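PDB 3VF1: 11R-lipoxygenase from Gersemia fruticosa, which probably inserts molecular oxygen into polyunsaturated fatty acids at a non-heme iron, as lipoxygenases do, in a calcium-dependent manner. Local coordinates for residues Y22-E27 with V40-T45; A84-K89 with A102-E107; T309-L314 with T384-M389; E315-M320 with Q457-Q462. All coordinates share one frame; numbering follows the deposited sequence.

Contact 1. Residues Y22-E27 with V40-T45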
loop_
_atom_site.group_PDB
_atom_site.type_symbol
_atom_site.label_atom_id
_atom_site.label_comp_id
_atom_site.label_asym_id
_atom_site.label_seq_id
_atom_site.Cartn_x
_atom_site.Cartn_y
_atom_site.Cartn_z
ATOM N N TYR A 22 30.530 -32.692 0.332
ATOM C CA TYR A 22 29.436 -31.725 0.342
ATOM C C TYR A 22 28.713 -31.711 -0.999
ATOM O O TYR A 22 29.328 -31.468 -2.037
ATOM C CB TYR A 22 29.969 -30.318 0.624
ATOM C CG TYR A 22 30.524 -30.116 2.015
ATOM C CD1 TYR A 22 29.901 -30.673 3.125
ATOM C CD2 TYR A 22 31.671 -29.364 2.218
ATOM C CE1 TYR A 22 30.407 -30.484 4.393
ATOM C CE2 TYR A 22 32.185 -29.173 3.482
ATOM C CZ TYR A 22 31.550 -29.735 4.566
ATOM O OH TYR A 22 32.060 -29.542 5.828
ATOM N N LYS A 23 27.410 -31.967 -0.974
ATOM C CA LYS A 23 26.592 -31.869 -2.178
ATOM C C LYS A 23 25.813 -30.558 -2.177
ATOM O O LYS A 23 24.726 -30.467 -1.608
ATOM C CB LYS A 23 25.632 -33.052 -2.280
ATOM C CG LYS A 23 24.774 -33.035 -3.534
ATOM C CD LYS A 23 23.962 -34.309 -3.671
ATOM C CE LYS A 23 23.164 -34.322 -4.963
ATOM N NZ LYS A 23 22.452 -35.615 -5.166
ATOM N N ILE A 24 26.381 -29.544 -2.824
ATOM C CA ILE A 24 25.795 -28.210 -2.837
ATOM C C ILE A 24 24.889 -28.017 -4.048
ATOM O O ILE A 24 25.336 -28.109 -5.189
ATOM C CB ILE A 24 26.892 -27.131 -2.856
ATOM C CG1 ILE A 24 27.858 -27.343 -1.687
ATOM C CG2 ILE A 24 26.272 -25.741 -2.801
ATOM C CD1 ILE A 24 29.078 -26.450 -1.728
ATOM N N THR A 25 23.616 -27.742 -3.789
ATOM C CA THR A 25 22.643 -27.502 -4.849
ATOM C C THR A 25 22.165 -26.056 -4.810
ATOM O O THR A 25 21.676 -25.582 -3.785
ATOM C CB THR A 25 21.422 -28.427 -4.716
ATOM O OG1 THR A 25 21.854 -29.792 -4.658
ATOM C CG2 THR A 25 20.480 -28.241 -5.897
ATOM N N VAL A 26 22.304 -25.360 -5.933
ATOM C CA VAL A 26 21.915 -23.958 -6.017
ATOM C C VAL A 26 20.695 -23.786 -6.912
ATOM O O VAL A 26 20.712 -24.167 -8.083
ATOM C CB VAL A 26 23.060 -23.094 -6.574
ATOM C CG1 VAL A 26 22.644 -21.630 -6.631
ATOM C CG2 VAL A 26 24.313 -23.266 -5.728
ATOM N N GLU A 27 19.636 -23.208 -6.354
ATOM C CA GLU A 27 18.443 -22.892 -7.129
ATOM C C GLU A 27 18.433 -21.415 -7.493
ATOM O O GLU A 27 18.399 -20.551 -6.616
ATOM C CB GLU A 27 17.180 -23.240 -6.341
ATOM C CG GLU A 27 17.070 -24.708 -5.966
ATOM C CD GLU A 27 15.703 -25.066 -5.415
ATOM O OE1 GLU A 27 14.835 -24.170 -5.345
ATOM O OE2 GLU A 27 15.494 -26.246 -5.055
ATOM N N VAL A 40 30.507 -18.069 -8.726
ATOM C CA VAL A 40 30.791 -17.538 -7.399
ATOM C C VAL A 40 31.548 -18.572 -6.578
ATOM O O VAL A 40 31.749 -19.702 -7.020
ATOM C CB VAL A 40 29.499 -17.165 -6.648
ATOM C CG1 VAL A 40 28.730 -16.095 -7.409
ATOM C CG2 VAL A 40 28.637 -18.398 -6.429
ATOM N N SER A 41 31.970 -18.175 -5.383
ATOM C CA SER A 41 32.619 -19.095 -4.461
ATOM C C SER A 41 31.789 -19.209 -3.187
ATOM O O SER A 41 31.167 -18.238 -2.760
ATOM C CB SER A 41 34.036 -18.618 -4.136
ATOM O OG SER A 41 34.020 -17.329 -3.550
ATOM N N ILE A 42 31.778 -20.395 -2.586
ATOM C CA ILE A 42 30.963 -20.639 -1.401
ATOM C C ILE A 42 31.775 -21.216 -0.241
ATOM O O ILE A 42 32.313 -22.319 -0.335
ATOM C CB ILE A 42 29.784 -21.586 -1.719
ATOM C CG1 ILE A 42 29.003 -21.904 -0.442
ATOM C CG2 ILE A 42 30.281 -22.867 -2.380
ATOM C CD1 ILE A 42 27.700 -22.626 -0.688
ATOM N N LYS A 43 31.866 -20.458 0.848
ATOM C CA LYS A 43 32.554 -20.917 2.051
ATOM C C LYS A 43 31.550 -21.300 3.130
ATOM O O LYS A 43 30.799 -20.456 3.621
ATOM C CB LYS A 43 33.493 -19.834 2.588
ATOM C CG LYS A 43 34.173 -20.213 3.899
ATOM C CD LYS A 43 35.215 -19.187 4.328
ATOM C CE LYS A 43 34.581 -17.860 4.701
ATOM N NZ LYS A 43 35.575 -16.921 5.292
ATOM N N LEU A 44 31.542 -22.575 3.501
ATOM C CA LEU A 44 30.637 -23.062 4.533
ATOM C C LEU A 44 31.196 -22.740 5.914
ATOM O O LEU A 44 32.405 -22.585 6.083
ATOM C CB LEU A 44 30.436 -24.570 4.396
ATOM C CG LEU A 44 30.212 -25.081 2.970
ATOM C CD1 LEU A 44 29.749 -26.531 2.985
ATOM C CD2 LEU A 44 29.217 -24.204 2.230
ATOM N N THR A 45 30.310 -22.634 6.899
ATOM C CA THR A 45 30.719 -22.381 8.276
ATOM C C THR A 45 29.868 -23.199 9.237
ATOM O O THR A 45 28.639 -23.135 9.205
ATOM C CB THR A 45 30.598 -20.892 8.643
ATOM O OG1 THR A 45 31.458 -20.116 7.798
ATOM C CG2 THR A 45 30.985 -20.666 10.097
#

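Contact 2. Residues A84-K89 with A102-E107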
loop_
_atom_site.group_PDB
_atom_site.type_symbol
_atom_site.label_atom_id
_atom_site.label_comp_id
_atom_site.label_asym_id
_atom_site.label_seq_id
_atom_site.Cartn_x
_atom_site.Cartn_y
_atom_site.Cartn_z
ATOM N N ALA A 84 25.881 -23.615 9.864
ATOM C CA ALA A 84 25.038 -22.559 10.410
ATOM C C ALA A 84 24.794 -21.466 9.376
ATOM O O ALA A 84 23.744 -20.826 9.377
ATOM C CB ALA A 84 25.678 -21.973 11.655
ATOM N N MET A 85 25.768 -21.259 8.495
ATOM C CA MET A 85 25.665 -20.224 7.476
ATOM C C MET A 85 26.644 -20.477 6.337
ATOM O O MET A 85 27.558 -21.291 6.456
ATOM C CB MET A 85 25.940 -18.853 8.094
ATOM C CG MET A 85 27.371 -18.663 8.564
ATOM S SD MET A 85 27.611 -17.122 9.468
ATOM C CE MET A 85 26.666 -17.455 10.950
ATOM N N ILE A 86 26.440 -19.770 5.229
ATOM C CA ILE A 86 27.328 -19.859 4.079
ATOM C C ILE A 86 27.712 -18.456 3.640
ATOM O O ILE A 86 26.996 -17.496 3.915
ATOM C CB ILE A 86 26.653 -20.579 2.895
ATOM C CG1 ILE A 86 25.537 -19.710 2.307
ATOM C CG2 ILE A 86 26.111 -21.931 3.338
ATOM C CD1 ILE A 86 24.812 -20.340 1.135
ATOM N N THR A 87 28.845 -18.339 2.958
ATOM C CA THR A 87 29.287 -17.054 2.434
ATOM C C THR A 87 29.501 -17.156 0.930
ATOM O O THR A 87 30.115 -18.104 0.444
ATOM C CB THR A 87 30.589 -16.588 3.106
ATOM O OG1 THR A 87 30.435 -16.624 4.531
ATOM C CG2 THR A 87 30.938 -15.173 2.672
ATOM N N LEU A 88 28.988 -16.173 0.199
ATOM C CA LEU A 88 29.059 -16.180 -1.255
ATOM C C LEU A 88 29.819 -14.959 -1.755
ATOM O O LEU A 88 29.620 -13.849 -1.263
ATOM C CB LEU A 88 27.650 -16.206 -1.848
ATOM C CG LEU A 88 26.856 -17.482 -1.558
ATOM C CD1 LEU A 88 25.374 -17.269 -1.826
ATOM C CD2 LEU A 88 27.389 -18.640 -2.388
ATOM N N LYS A 89 30.696 -15.174 -2.730
ATOM C CA LYS A 89 31.528 -14.104 -3.266
ATOM C C LYS A 89 31.628 -14.226 -4.780
ATOM O O LYS A 89 31.785 -15.324 -5.312
ATOM C CB LYS A 89 32.927 -14.170 -2.644
ATOM C CG LYS A 89 33.939 -13.201 -3.245
ATOM C CD LYS A 89 33.629 -11.759 -2.884
ATOM C CE LYS A 89 34.602 -10.799 -3.550
ATOM N NZ LYS A 89 34.289 -9.377 -3.237
ATOM N N ALA A 102 17.734 -18.071 -5.387
ATOM C CA ALA A 102 16.559 -18.333 -4.567
ATOM C C ALA A 102 16.989 -18.911 -3.225
ATOM O O ALA A 102 16.758 -18.308 -2.176
ATOM C CB ALA A 102 15.617 -19.289 -5.280
ATOM N N LYS A 103 17.618 -20.082 -3.263
ATOM C CA LYS A 103 18.133 -20.714 -2.055
ATOM C C LYS A 103 19.220 -21.731 -2.379
ATOM O O LYS A 103 19.364 -22.161 -3.523
ATOM C CB LYS A 103 17.002 -21.393 -1.280
ATOM C CG LYS A 103 16.290 -22.491 -2.049
ATOM C CD LYS A 103 15.065 -22.983 -1.293
ATOM C CE LYS A 103 14.290 -24.021 -2.090
ATOM N NZ LYS A 103 13.046 -24.443 -1.390
ATOM N N VAL A 104 19.983 -22.107 -1.358
ATOM C CA VAL A 104 21.041 -23.098 -1.506
ATOM C C VAL A 104 20.766 -24.288 -0.594
ATOM O O VAL A 104 20.366 -24.123 0.556
ATOM C CB VAL A 104 22.420 -22.504 -1.161
ATOM C CG1 VAL A 104 23.505 -23.563 -1.299
ATOM C CG2 VAL A 104 22.720 -21.307 -2.051
ATOM N N ILE A 105 20.981 -25.489 -1.119
ATOM C CA ILE A 105 20.770 -26.713 -0.359
ATOM C C ILE A 105 22.060 -27.519 -0.304
ATOM O O ILE A 105 22.570 -27.958 -1.334
ATOM C CB ILE A 105 19.676 -27.585 -0.995
ATOM C CG1 ILE A 105 18.384 -26.781 -1.157
ATOM C CG2 ILE A 105 19.440 -28.834 -0.155
ATOM C CD1 ILE A 105 17.312 -27.501 -1.944
ATOM N N ILE A 106 22.583 -27.714 0.901
ATOM C CA ILE A 106 23.831 -28.446 1.080
ATOM C C ILE A 106 23.592 -29.748 1.831
ATOM O O ILE A 106 23.275 -29.738 3.020
ATOM C CB ILE A 106 24.862 -27.606 1.851
ATOM C CG1 ILE A 106 25.071 -26.259 1.154
ATOM C CG2 ILE A 106 26.178 -28.361 1.967
ATOM C CD1 ILE A 106 26.008 -25.326 1.888
ATOM N N GLU A 107 23.744 -30.868 1.133
ATOM C CA GLU A 107 23.592 -32.179 1.752
ATOM C C GLU A 107 24.951 -32.750 2.145
ATOM O O GLU A 107 25.899 -32.722 1.359
ATOM C CB GLU A 107 22.869 -33.144 0.811
ATOM C CG GLU A 107 22.704 -34.544 1.384
ATOM C CD GLU A 107 21.786 -35.416 0.551
ATOM O OE1 GLU A 107 21.346 -34.961 -0.527
ATOM O OE2 GLU A 107 21.500 -36.556 0.976
#

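Contact 3. Residues T309-L314 with T384-M389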
loop_
_atom_site.group_PDB
_atom_site.type_symbol
_atom_site.label_atom_id
_atom_site.label_comp_id
_atom_site.label_asym_id
_atom_site.label_seq_id
_atom_site.Cartn_x
_atom_site.Cartn_y
_atom_site.Cartn_z
ATOM N N THR A 309 -19.856 13.603 5.925
ATOM C CA THR A 309 -18.507 13.637 5.373
ATOM C C THR A 309 -18.007 15.078 5.345
ATOM O O THR A 309 -18.401 15.862 4.480
ATOM C CB THR A 309 -18.456 13.067 3.940
ATOM O OG1 THR A 309 -19.335 13.811 3.089
ATOM C CG2 THR A 309 -18.863 11.600 3.924
ATOM N N ASP A 310 -17.142 15.421 6.294
ATOM C CA ASP A 310 -16.642 16.784 6.430
ATOM C C ASP A 310 -15.218 16.896 5.895
ATOM O O ASP A 310 -14.304 16.253 6.408
ATOM C CB ASP A 310 -16.677 17.203 7.903
ATOM C CG ASP A 310 -16.256 18.648 8.113
ATOM O OD1 ASP A 310 -15.648 19.237 7.194
ATOM O OD2 ASP A 310 -16.528 19.195 9.203
ATOM N N TYR A 311 -15.037 17.724 4.870
ATOM C CA TYR A 311 -13.727 17.902 4.248
ATOM C C TYR A 311 -13.084 19.226 4.650
ATOM O O TYR A 311 -12.493 19.926 3.828
ATOM C CB TYR A 311 -13.855 17.797 2.729
ATOM C CG TYR A 311 -14.314 16.427 2.291
ATOM C CD1 TYR A 311 -15.664 16.107 2.251
ATOM C CD2 TYR A 311 -13.396 15.446 1.946
ATOM C CE1 TYR A 311 -16.085 14.851 1.867
ATOM C CE2 TYR A 311 -13.808 14.190 1.561
ATOM C CZ TYR A 311 -15.153 13.896 1.524
ATOM O OH TYR A 311 -15.564 12.642 1.141
ATOM N N LYS A 312 -13.202 19.554 5.932
ATOM C CA LYS A 312 -12.599 20.758 6.487
ATOM C C LYS A 312 -11.105 20.843 6.184
ATOM O O LYS A 312 -10.557 21.933 6.045
ATOM C CB LYS A 312 -12.810 20.789 8.001
ATOM C CG LYS A 312 -12.181 21.983 8.692
ATOM C CD LYS A 312 -12.542 22.020 10.168
ATOM C CE LYS A 312 -12.013 23.278 10.839
ATOM N NZ LYS A 312 -12.462 23.384 12.256
ATOM N N ILE A 313 -10.449 19.693 6.086
ATOM C CA ILE A 313 -8.998 19.657 5.931
ATOM C C ILE A 313 -8.526 20.340 4.646
ATOM O O ILE A 313 -7.374 20.758 4.549
ATOM C CB ILE A 313 -8.458 18.209 5.973
ATOM C CG1 ILE A 313 -6.933 18.219 6.084
ATOM C CG2 ILE A 313 -8.908 17.427 4.743
ATOM C CD1 ILE A 313 -6.334 16.869 6.411
ATOM N N LEU A 314 -9.415 20.460 3.666
ATOM C CA LEU A 314 -9.068 21.110 2.406
ATOM C C LEU A 314 -8.966 22.625 2.554
ATOM O O LEU A 314 -8.488 23.316 1.655
ATOM C CB LEU A 314 -10.093 20.764 1.326
ATOM C CG LEU A 314 -9.981 19.350 0.753
ATOM C CD1 LEU A 314 -11.168 19.033 -0.143
ATOM C CD2 LEU A 314 -8.676 19.194 -0.009
ATOM N N THR A 384 -11.873 13.021 -3.869
ATOM C CA THR A 384 -10.778 12.545 -4.709
ATOM C C THR A 384 -9.447 13.110 -4.231
ATOM O O THR A 384 -8.451 12.392 -4.160
ATOM C CB THR A 384 -10.982 12.937 -6.185
ATOM O OG1 THR A 384 -12.158 12.297 -6.692
ATOM C CG2 THR A 384 -9.776 12.521 -7.018
ATOM N N GLN A 385 -9.436 14.399 -3.904
ATOM C CA GLN A 385 -8.231 15.041 -3.394
ATOM C C GLN A 385 -7.775 14.285 -2.156
ATOM O O GLN A 385 -6.601 13.946 -2.010
ATOM C CB GLN A 385 -8.491 16.507 -3.022
ATOM C CG GLN A 385 -9.293 17.314 -4.033
ATOM C CD GLN A 385 -8.690 17.290 -5.423
ATOM O OE1 GLN A 385 -7.580 17.776 -5.636
ATOM N NE2 GLN A 385 -9.422 16.724 -6.378
ATOM N N TYR A 386 -8.729 14.023 -1.268
ATOM C CA TYR A 386 -8.462 13.330 -0.016
ATOM C C TYR A 386 -7.937 11.920 -0.274
ATOM O O TYR A 386 -6.951 11.500 0.325
ATOM C CB TYR A 386 -9.744 13.268 0.818
ATOM C CG TYR A 386 -9.539 12.831 2.250
ATOM C CD1 TYR A 386 -9.261 11.506 2.563
ATOM C CD2 TYR A 386 -9.640 13.742 3.293
ATOM C CE1 TYR A 386 -9.081 11.103 3.874
ATOM C CE2 TYR A 386 -9.460 13.350 4.606
ATOM C CZ TYR A 386 -9.182 12.028 4.890
ATOM O OH TYR A 386 -9.002 11.635 6.195
ATOM N N HIS A 387 -8.594 11.195 -1.173
ATOM C CA HIS A 387 -8.236 9.803 -1.427
ATOM C C HIS A 387 -6.827 9.654 -1.991
ATOM O O HIS A 387 -6.045 8.834 -1.515
ATOM C CB HIS A 387 -9.224 9.153 -2.393
ATOM C CG HIS A 387 -8.744 7.849 -2.947
ATOM N ND1 HIS A 387 -8.317 7.706 -4.249
ATOM C CD2 HIS A 387 -8.601 6.634 -2.369
ATOM C CE1 HIS A 387 -7.945 6.456 -4.454
ATOM N NE2 HIS A 387 -8.107 5.784 -3.329
ATOM N N GLN A 388 -6.509 10.442 -3.011
ATOM C CA GLN A 388 -5.233 10.311 -3.702
ATOM C C GLN A 388 -4.047 10.638 -2.800
ATOM O O GLN A 388 -3.086 9.878 -2.732
ATOM C CB GLN A 388 -5.201 11.216 -4.935
ATOM C CG GLN A 388 -6.117 10.764 -6.058
ATOM C CD GLN A 388 -5.709 9.420 -6.637
ATOM O OE1 GLN A 388 -4.548 9.019 -6.551
ATOM N NE2 GLN A 388 -6.667 8.716 -7.226
ATOM N N MET A 389 -4.121 11.768 -2.107
ATOM C CA MET A 389 -2.982 12.262 -1.342
ATOM C C MET A 389 -2.912 11.697 0.075
ATOM O O MET A 389 -1.829 11.374 0.563
ATOM C CB MET A 389 -3.009 13.790 -1.287
ATOM C CG MET A 389 -3.052 14.456 -2.654
ATOM S SD MET A 389 -1.867 13.741 -3.816
ATOM C CE MET A 389 -0.341 13.882 -2.892
#

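Contact 4. Residues E315-M320 with Q457-Q462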
loop_
_atom_site.group_PDB
_atom_site.type_symbol
_atom_site.label_atom_id
_atom_site.label_comp_id
_atom_site.label_asym_id
_atom_site.label_seq_id
_atom_site.Cartn_x
_atom_site.Cartn_y
_atom_site.Cartn_z
ATOM N N GLU A 315 -9.416 23.138 3.693
ATOM C CA GLU A 315 -9.379 24.570 3.948
ATOM C C GLU A 315 -7.937 25.064 4.000
ATOM O O GLU A 315 -7.133 24.571 4.788
ATOM C CB GLU A 315 -10.095 24.884 5.261
ATOM C CG GLU A 315 -10.684 26.283 5.334
ATOM C CD GLU A 315 -11.661 26.441 6.484
ATOM O OE1 GLU A 315 -11.640 25.593 7.403
ATOM O OE2 GLU A 315 -12.455 27.407 6.464
ATOM N N GLY A 316 -7.614 26.036 3.150
ATOM C CA GLY A 316 -6.282 26.612 3.120
ATOM C C GLY A 316 -5.375 25.999 2.066
ATOM O O GLY A 316 -4.282 26.503 1.814
ATOM N N ILE A 317 -5.824 24.911 1.448
ATOM C CA ILE A 317 -5.039 24.246 0.414
ATOM C C ILE A 317 -5.239 24.943 -0.931
ATOM O O ILE A 317 -6.358 25.002 -1.443
ATOM C CB ILE A 317 -5.430 22.765 0.276
ATOM C CG1 ILE A 317 -5.374 22.068 1.639
ATOM C CG2 ILE A 317 -4.521 22.064 -0.725
ATOM C CD1 ILE A 317 -4.014 22.121 2.306
ATOM N N PRO A 318 -4.150 25.475 -1.510
ATOM C CA PRO A 318 -4.237 26.204 -2.779
ATOM C C PRO A 318 -4.434 25.287 -3.981
ATOM O O PRO A 318 -3.929 24.165 -3.996
ATOM C CB PRO A 318 -2.877 26.900 -2.870
ATOM C CG PRO A 318 -1.959 26.002 -2.127
ATOM C CD PRO A 318 -2.771 25.440 -0.992
ATOM N N THR A 319 -5.163 25.773 -4.981
ATOM C CA THR A 319 -5.375 25.027 -6.214
ATOM C C THR A 319 -4.566 25.662 -7.337
ATOM O O THR A 319 -4.156 26.818 -7.237
ATOM C CB THR A 319 -6.859 25.011 -6.604
ATOM O OG1 THR A 319 -7.352 26.355 -6.658
ATOM C CG2 THR A 319 -7.669 24.214 -5.591
ATOM N N MET A 320 -4.334 24.907 -8.405
ATOM C CA MET A 320 -3.495 25.384 -9.495
ATOM C C MET A 320 -4.032 26.689 -10.065
ATOM O O MET A 320 -5.220 26.809 -10.362
ATOM C CB MET A 320 -3.393 24.340 -10.606
ATOM C CG MET A 320 -2.408 24.724 -11.699
ATOM S SD MET A 320 -1.886 23.331 -12.710
ATOM C CE MET A 320 -0.930 22.401 -11.519
ATOM N N GLN A 457 -0.849 19.512 -3.270
ATOM C CA GLN A 457 -0.950 18.074 -3.035
ATOM C C GLN A 457 -0.013 17.629 -1.915
ATOM O O GLN A 457 -0.344 16.728 -1.143
ATOM C CB GLN A 457 -0.675 17.275 -4.316
ATOM C CG GLN A 457 0.764 17.310 -4.817
ATOM C CD GLN A 457 1.035 18.469 -5.753
ATOM O OE1 GLN A 457 0.410 19.525 -5.652
ATOM N NE2 GLN A 457 1.968 18.277 -6.678
ATOM N N VAL A 458 1.151 18.264 -1.825
ATOM C CA VAL A 458 2.108 17.940 -0.773
ATOM C C VAL A 458 1.662 18.567 0.540
ATOM O O VAL A 458 1.785 17.963 1.603
ATOM C CB VAL A 458 3.524 18.446 -1.108
ATOM C CG1 VAL A 458 4.478 18.142 0.036
ATOM C CG2 VAL A 458 4.021 17.819 -2.400
ATOM N N THR A 459 1.139 19.784 0.455
ATOM C CA THR A 459 0.677 20.508 1.632
ATOM C C THR A 459 -0.476 19.774 2.311
ATOM O O THR A 459 -0.609 19.814 3.532
ATOM C CB THR A 459 0.224 21.934 1.262
ATOM O OG1 THR A 459 1.295 22.625 0.609
ATOM C CG2 THR A 459 -0.195 22.709 2.503
ATOM N N LEU A 460 -1.307 19.103 1.517
ATOM C CA LEU A 460 -2.435 18.350 2.059
ATOM C C LEU A 460 -1.942 17.158 2.872
ATOM O O LEU A 460 -2.499 16.838 3.923
ATOM C CB LEU A 460 -3.354 17.870 0.933
ATOM C CG LEU A 460 -4.565 17.043 1.372
ATOM C CD1 LEU A 460 -5.410 17.806 2.379
ATOM C CD2 LEU A 460 -5.397 16.644 0.166
ATOM N N MET A 461 -0.899 16.500 2.379
ATOM C CA MET A 461 -0.300 15.381 3.095
ATOM C C MET A 461 0.314 15.857 4.405
ATOM O O MET A 461 0.112 15.249 5.455
ATOM C CB MET A 461 0.772 14.712 2.237
ATOM C CG MET A 461 0.224 14.003 1.012
ATOM S SD MET A 461 1.391 12.823 0.317
ATOM C CE MET A 461 2.729 13.911 -0.172
ATOM N N GLN A 462 1.063 16.950 4.331
ATOM C CA GLN A 462 1.712 17.515 5.506
ATOM C C GLN A 462 0.684 17.897 6.560
ATOM O O GLN A 462 0.926 17.756 7.758
ATOM C CB GLN A 462 2.534 18.741 5.117
ATOM C CG GLN A 462 3.726 18.425 4.231
ATOM C CD GLN A 462 4.460 19.670 3.775
ATOM O OE1 GLN A 462 3.840 20.674 3.423
ATOM N NE2 GLN A 462 5.788 19.612 3.785
#

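Contact 1. Residues Y22-E27 with V40-T45
The Tyr22 ring lies over Leu44, whose CD1 methyl presses on one face of it. This is a CH-pi contact: CD1 of Leu44 is 3.6 Å from the centroid of the Tyr22 ring and only 17° off its normal. The methyl is shifted toward one side of the ring, coming closest to CD2 of Tyr22, 3.5 Å from Leu44 CD1. With CG of Tyr22 beside its backbone N (chi1 -67°), the ring extends past the leucine, and the two side chains run alongside each other in opposite directions. The phenol end is held elsewhere, by a hydrogen bond from Tyr22 OH to Val78 O.

Two residues along, Ile24 and Ile42 meet tip to tip, each using two methyls. CD1 of Ile24 packs on CG2 of Ile42 at 3.8 Å, and CG2 of Ile24 on CD1 of Ile42 at 4.0 Å, so the branches interlock. All four side chains are buried and the touching atoms are all carbon. Replacing Tyr22 by alanine is likely to leave the CD1 methyl of Leu44 without its aromatic cover and Val78 O without its hydroxyl partner.

The strands belong to opposite sheets of the PLAT beta sandwich. Strand 20-28 lies between strands 70-77 and 100-109 in one sheet, and strand 40-46 between 55-57 and 83-90 in the other. Phe55 of strand 55-57 touches both Tyr22 and Ile42, while strand 100-109 packs Ile106 on Leu44 and Val104 on Ile24.

Contact 2. Residues A84-K89 with A102-E107
A single isoleucine makes both close contacts here: Ile86 sends one branch to Val104 and the other to Ile106. Its chi1 of 70° is an uncommon choice for isoleucine, setting CG1 in the crowded position between the backbone N and the carbonyl carbon. From there the extended ethyl arm carries CD1 of Ile86 to within 3.9 Å of CG2 of Val104, where the two side chains cross obliquely. The CG2 methyl of Ile86 meets the CD1 end of Ile106 at 3.7 Å, these two side chains passing each other in opposite senses. Ile86 thus spans Val104 and Ile106, alternate residues of the facing strand, both pointing inward. All three are buried, and Phe121 of strand 116-124 and Leu44 of strand 40-46 also pack on Ile86.

Each strand bears a classic beta bulge near one end of its segment. Ala84 and Met85 both face Thr45 in one sheet, and Ala102 and Lys103 both face Glu27 in the other, where the chain also changes direction at Ala102. Face-to-face packing of branched aliphatic side chains between two four-stranded antiparallel sheets is the core arrangement of the C2-like PLAT beta sandwich.

Contact 3. Residues T309-L314 with T384-M389
Tyr386 and Ile313 cross at about a right angle, the CG2 methyl of Ile313 sitting at the edge of the tyrosine ring and close to its plane. That methyl is 4.0 Å from CD2 of Tyr386 and 4.1 Å from CE2, so it touches one side of the ring rather than a face. Tyr386 reaches it with CG anti to the backbone N (chi1 -168°), which points the ring toward segment 309-314. The base of the same residue is met by another ring edge, CE2 of Tyr311 approaching CB of Tyr386 at 4.2 Å.

Helix 369-410 is the long helix of the lipoxygenase catalytic domain that supplies the iron ligands His392 and His397. The Tyr386 side chain lies about 9 Å from that of His392, and the helix widens into a pi-type turn at 387-389. Facing Gln385 and Tyr386, the chain leaves strand 306-310 in a 3-10 turn, where Leu314 N bonds to Tyr311 O at 3.1 Å.

Leu314 and Gln385 also meet at about a right angle, CD2 of the leucine resting 4.0 Å from CB of the glutamine. Beyond CB the Gln385 chain bends at chi2 (-55°), taking the amide away from the leucine. There its NE2 donates to Thr594 O and Cys381 O. Tyr311 OH is hydrogen-bonded to Asp383 OD1, three residues before Tyr386 on the same helix.

Contact 4. Residues E315-M320 with Q457-Q462
Ile317 reaches helix 456-465 with its folded end: CD1 is 3.9 Å from CG2 of Thr459 and 4.1 Å from CA of Leu460. Two torsions place this tip: CG1 stands beside the backbone N (chi1 -52°), and the chain turns at chi2 (-59°), bringing CD1 against the helix surface at the junction of the two residues. Thr459 offers its methyl because CG2 is anti to the backbone N, while OG1 turns back to a weak hydrogen bond with Gly455 O. The isoleucine and threonine side chains run past each other in opposite directions. Leu460 brings CD1 to within 4.3 Å of CG1 of Ile317, a looser apolar touch.

Just before Ile317 the loop passes through Gly316 at a positive phi of 96°, where a side chain would collide with Glu315 O.

The loop lies between strands 306-310 and 321-322, and Met320 pairs by backbone with Arg327 and Ser451. Leu460 is the buried member of the contact: helix 456-465 touches the loop through Ile317 and packs against helix 369-410 on another side, through Leu460 on Ile390.

In the fold
Contacts 1 and 2 bind the same two sheets of the PLAT sandwich, with centres 5 Å apart; strand 20-28 neighbours 100-109, 40-46 neighbours 83-90, and Leu44 and Ile106 touch across the sandwich. Both are buried; contact 2 is all aliphatic, while contact 1 adds a tyrosine ring against a leucine methyl. Contacts 3 and 4 lie on the other side of the chain's centre, 51 to 55 Å away between centres, in the lipoxygenase domain. They follow one another along residues 309-320 and meet again where Met389 and Gln385 pack on helix 456-465. Contact 3 is buried yet mixes tyrosine edges with polar ends bonded elsewhere; contact 4, only partly buried, rests chiefly on one loop isoleucine against a helix.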